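Local atomic coordinates of uncharacterized protein (Pyrococcus abyssi, PDB entry 5IFF), a protein that acts as a restriction DNA glycosylase (R.PabI) that binds double-stranded DNA, including nonspecific sequence, as a tetramer. Residues 193-198 / 207-212. The protein carries 2 engineered substitutions. Sequence-based numbering, arbitrary orientation.
Sequences ELLKAF and NDIVKF
Ile209 reaches from helix 203-216 to Leu195 and Phe198, which stand one turn apart on helix 188-201; these are consecutive helices joined by a short turn. The contact is entirely apolar. With CG1 anti to the carbonyl carbon (chi1 -63°), CG1 faces Phe198, 3.6 Å from its CB, while the CG2 methyl meets CD2 of Leu195 at 3.9 Å. CD1 lies 3.9 Å from Phe198 CB and 4.1 Å from Leu195 CD2. Isoleucine suits this place because two arms spread from one CB and the extra methyl reaches both partners.

Leucine's forked end lets CD2 reach across while Leu195 also packs on Leu93 of helix 87-99. Phe198 gives CB to Ile209; its flat ring, meeting Ile209 CD1 only obliquely, turns to Tyr62 and His205 edge-to-face. Among polar groups, a hydrogen bond joins Asp208 OD2 and the hydroxyl of Tyr62, a loop residue that the side chain of Ile209 also touches.

An alanine in place of Ile209 would probably open a gap beside Leu195 CD2 and Phe198 CB. Buried dispersion contacts and the hydrophobic effect thus join the two helices, and with Phe198 about 4 Å (side chains) from adenine-binding Val158 and Ile60, this packing probably borders that site.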
ATOM      1  N   GLU A 193      10.627 -30.299  12.843  1.00 28.78           N
ATOM      2  CA  GLU A 193       9.170 -30.158  12.906  1.00 27.96           C
ATOM      3  C   GLU A 193       8.617 -29.096  12.000  1.00 29.00           C
ATOM      4  O   GLU A 193       7.459 -29.223  11.603  1.00 30.99           O
ATOM      5  CB  GLU A 193       8.715 -29.901  14.361  1.00 28.90           C
ATOM      6  CG  GLU A 193       8.993 -31.089  15.325  1.00 36.54           C
ATOM      7  CD  GLU A 193       8.275 -32.381  14.922  1.00 41.58           C
ATOM      8  OE1 GLU A 193       7.238 -32.326  14.228  1.00 39.21           O
ATOM      9  OE2 GLU A 193       8.725 -33.471  15.308  1.00 43.62           O
ATOM     10  N   LEU A 194       9.384 -28.034  11.705  1.00 27.25           N
ATOM     11  CA  LEU A 194       8.945 -27.025  10.782  1.00 28.18           C
ATOM     12  C   LEU A 194       8.908 -27.622   9.339  1.00 27.11           C
ATOM     13  O   LEU A 194       7.984 -27.332   8.566  1.00 29.22           O
ATOM     14  CB  LEU A 194       9.849 -25.775  10.820  1.00 30.06           C
ATOM     15  CG  LEU A 194       9.551 -24.837  12.027  1.00 31.17           C
ATOM     16  CD1 LEU A 194      10.699 -23.780  12.121  1.00 27.58           C
ATOM     17  CD2 LEU A 194       8.145 -24.185  11.796  1.00 27.36           C
ATOM     18  N   LEU A 195       9.869 -28.520   9.027  1.00 26.61           N
ATOM     19  CA  LEU A 195       9.873 -29.202   7.719  1.00 27.48           C
ATOM     20  C   LEU A 195       8.684 -30.110   7.666  1.00 27.83           C
ATOM     21  O   LEU A 195       7.978 -30.112   6.680  1.00 29.51           O
ATOM     22  CB  LEU A 195      11.178 -30.014   7.510  1.00 25.88           C
ATOM     23  CG  LEU A 195      12.384 -29.081   7.292  1.00 27.68           C
ATOM     24  CD1 LEU A 195      13.689 -29.931   7.520  1.00 28.68           C
ATOM     25  CD2 LEU A 195      12.412 -28.405   5.884  1.00 29.04           C
ATOM     26  N   LYS A 196       8.424 -30.830   8.755  1.00 27.60           N
ATOM     27  CA  LYS A 196       7.248 -31.710   8.792  1.00 28.83           C
ATOM     28  C   LYS A 196       5.951 -30.928   8.690  1.00 31.75           C
ATOM     29  O   LYS A 196       4.984 -31.402   8.049  1.00 31.21           O
ATOM     30  CB  LYS A 196       7.234 -32.537  10.045  1.00 27.14           C
ATOM     31  CG  LYS A 196       8.349 -33.631  10.012  1.00 32.61           C
ATOM     32  CD  LYS A 196       8.505 -34.314  11.381  1.00 38.27           C
ATOM     33  CE  LYS A 196       7.322 -35.181  11.667  1.00 42.94           C
ATOM     34  NZ  LYS A 196       7.694 -36.222  12.675  1.00 50.81           N
ATOM     35  N   ALA A 197       5.920 -29.749   9.315  1.00 27.51           N
ATOM     36  CA  ALA A 197       4.741 -28.869   9.186  1.00 30.16           C
ATOM     37  C   ALA A 197       4.454 -28.524   7.707  1.00 30.46           C
ATOM     38  O   ALA A 197       3.310 -28.624   7.235  1.00 29.11           O
ATOM     39  CB  ALA A 197       4.929 -27.581  10.031  1.00 27.61           C
ATOM     40  N   PHE A 198       5.472 -28.113   6.961  1.00 28.24           N
ATOM     41  CA  PHE A 198       5.247 -27.765   5.592  1.00 29.08           C
ATOM     42  C   PHE A 198       4.822 -28.994   4.766  1.00 30.82           C
ATOM     43  O   PHE A 198       3.991 -28.887   3.840  1.00 31.96           O
ATOM     44  CB  PHE A 198       6.521 -27.110   5.002  1.00 27.05           C
ATOM     45  CG  PHE A 198       6.624 -25.643   5.299  1.00 29.29           C
ATOM     46  CD1 PHE A 198       5.704 -24.750   4.725  1.00 32.05           C
ATOM     47  CD2 PHE A 198       7.606 -25.138   6.161  1.00 30.21           C
ATOM     48  CE1 PHE A 198       5.784 -23.351   4.972  1.00 35.21           C
ATOM     49  CE2 PHE A 198       7.685 -23.750   6.436  1.00 29.72           C
ATOM     50  CZ  PHE A 198       6.781 -22.861   5.843  1.00 34.02           C
ATOM     51  N   ASN A 207       5.927 -31.099  -1.873  1.00 32.44           N
ATOM     52  CA  ASN A 207       6.743 -31.259  -3.062  1.00 34.69           C
ATOM     53  C   ASN A 207       7.909 -30.308  -3.014  1.00 34.20           C
ATOM     54  O   ASN A 207       9.034 -30.694  -3.357  1.00 32.06           O
ATOM     55  CB  ASN A 207       5.910 -31.018  -4.340  1.00 34.60           C
ATOM     56  CG  ASN A 207       4.899 -32.131  -4.581  1.00 39.34           C
ATOM     57  OD1 ASN A 207       5.025 -33.246  -4.050  1.00 40.23           O
ATOM     58  ND2 ASN A 207       3.912 -31.849  -5.399  1.00 43.58           N
ATOM     59  N   ASP A 208       7.644 -29.076  -2.561  1.00 34.04           N
ATOM     60  CA  ASP A 208       8.716 -28.090  -2.457  1.00 33.26           C
ATOM     61  C   ASP A 208       9.774 -28.545  -1.473  1.00 33.02           C
ATOM     62  O   ASP A 208      10.965 -28.425  -1.758  1.00 31.02           O
ATOM     63  CB  ASP A 208       8.226 -26.716  -2.013  1.00 31.48           C
ATOM     64  CG  ASP A 208       7.463 -25.973  -3.088  1.00 38.77           C
ATOM     65  OD1 ASP A 208       7.560 -26.352  -4.288  1.00 37.80           O
ATOM     66  OD2 ASP A 208       6.814 -24.966  -2.709  1.00 40.31           O
ATOM     67  N   ILE A 209       9.326 -28.996  -0.293  1.00 32.93           N
ATOM     68  CA  ILE A 209      10.258 -29.427   0.744  1.00 31.39           C
ATOM     69  C   ILE A 209      11.067 -30.648   0.279  1.00 31.00           C
ATOM     70  O   ILE A 209      12.267 -30.703   0.511  1.00 30.28           O
ATOM     71  CB  ILE A 209       9.541 -29.800   2.068  1.00 29.57           C
ATOM     72  CG1 ILE A 209       8.833 -28.567   2.656  1.00 30.78           C
ATOM     73  CG2 ILE A 209      10.560 -30.396   3.113  1.00 25.51           C
ATOM     74  CD1 ILE A 209       9.829 -27.363   2.913  1.00 28.92           C
ATOM     75  N   VAL A 210      10.408 -31.629  -0.345  1.00 28.96           N
ATOM     76  CA  VAL A 210      11.150 -32.840  -0.779  1.00 30.39           C
ATOM     77  C   VAL A 210      12.256 -32.544  -1.809  1.00 31.76           C
ATOM     78  O   VAL A 210      13.376 -33.034  -1.687  1.00 30.43           O
ATOM     79  CB  VAL A 210      10.146 -33.883  -1.306  1.00 33.89           C
ATOM     80  CG1 VAL A 210      10.837 -35.021  -2.032  1.00 34.87           C
ATOM     81  CG2 VAL A 210       9.319 -34.391  -0.168  1.00 32.38           C
ATOM     82  N   LYS A 211      11.937 -31.727  -2.818  1.00 33.87           N
ATOM     83  CA  LYS A 211      12.896 -31.280  -3.807  1.00 41.29           C
ATOM     84  C   LYS A 211      14.080 -30.509  -3.167  1.00 31.15           C
ATOM     85  O   LYS A 211      15.257 -30.700  -3.549  1.00 33.26           O
ATOM     86  CB  LYS A 211      12.165 -30.422  -4.847  1.00 47.82           C
ATOM     87  CG  LYS A 211      13.035 -29.873  -5.938  1.00 59.45           C
ATOM     88  CD  LYS A 211      12.225 -29.344  -7.115  1.00 67.49           C
ATOM     89  CE  LYS A 211      13.140 -28.875  -8.254  1.00 77.41           C
ATOM     90  NZ  LYS A 211      14.239 -29.847  -8.535  1.00 79.47           N
ATOM     91  N   PHE A 212      13.757 -29.648  -2.232  1.00 32.46           N
ATOM     92  CA  PHE A 212      14.782 -28.912  -1.473  1.00 33.11           C
ATOM     93  C   PHE A 212      15.713 -29.865  -0.701  1.00 31.82           C
ATOM     94  O   PHE A 212      16.942 -29.769  -0.797  1.00 34.27           O
ATOM     95  CB  PHE A 212      14.123 -27.950  -0.492  1.00 31.46           C
ATOM     96  CG  PHE A 212      15.092 -27.358   0.504  1.00 32.28           C
ATOM     97  CD1 PHE A 212      16.175 -26.596   0.067  1.00 33.85           C
ATOM     98  CD2 PHE A 212      14.932 -27.605   1.854  1.00 31.40           C
ATOM     99  CE1 PHE A 212      17.071 -26.060   0.991  1.00 32.46           C
ATOM    100  CE2 PHE A 212      15.823 -27.072   2.790  1.00 33.84           C
ATOM    101  CZ  PHE A 212      16.881 -26.306   2.357  1.00 30.38           C
TER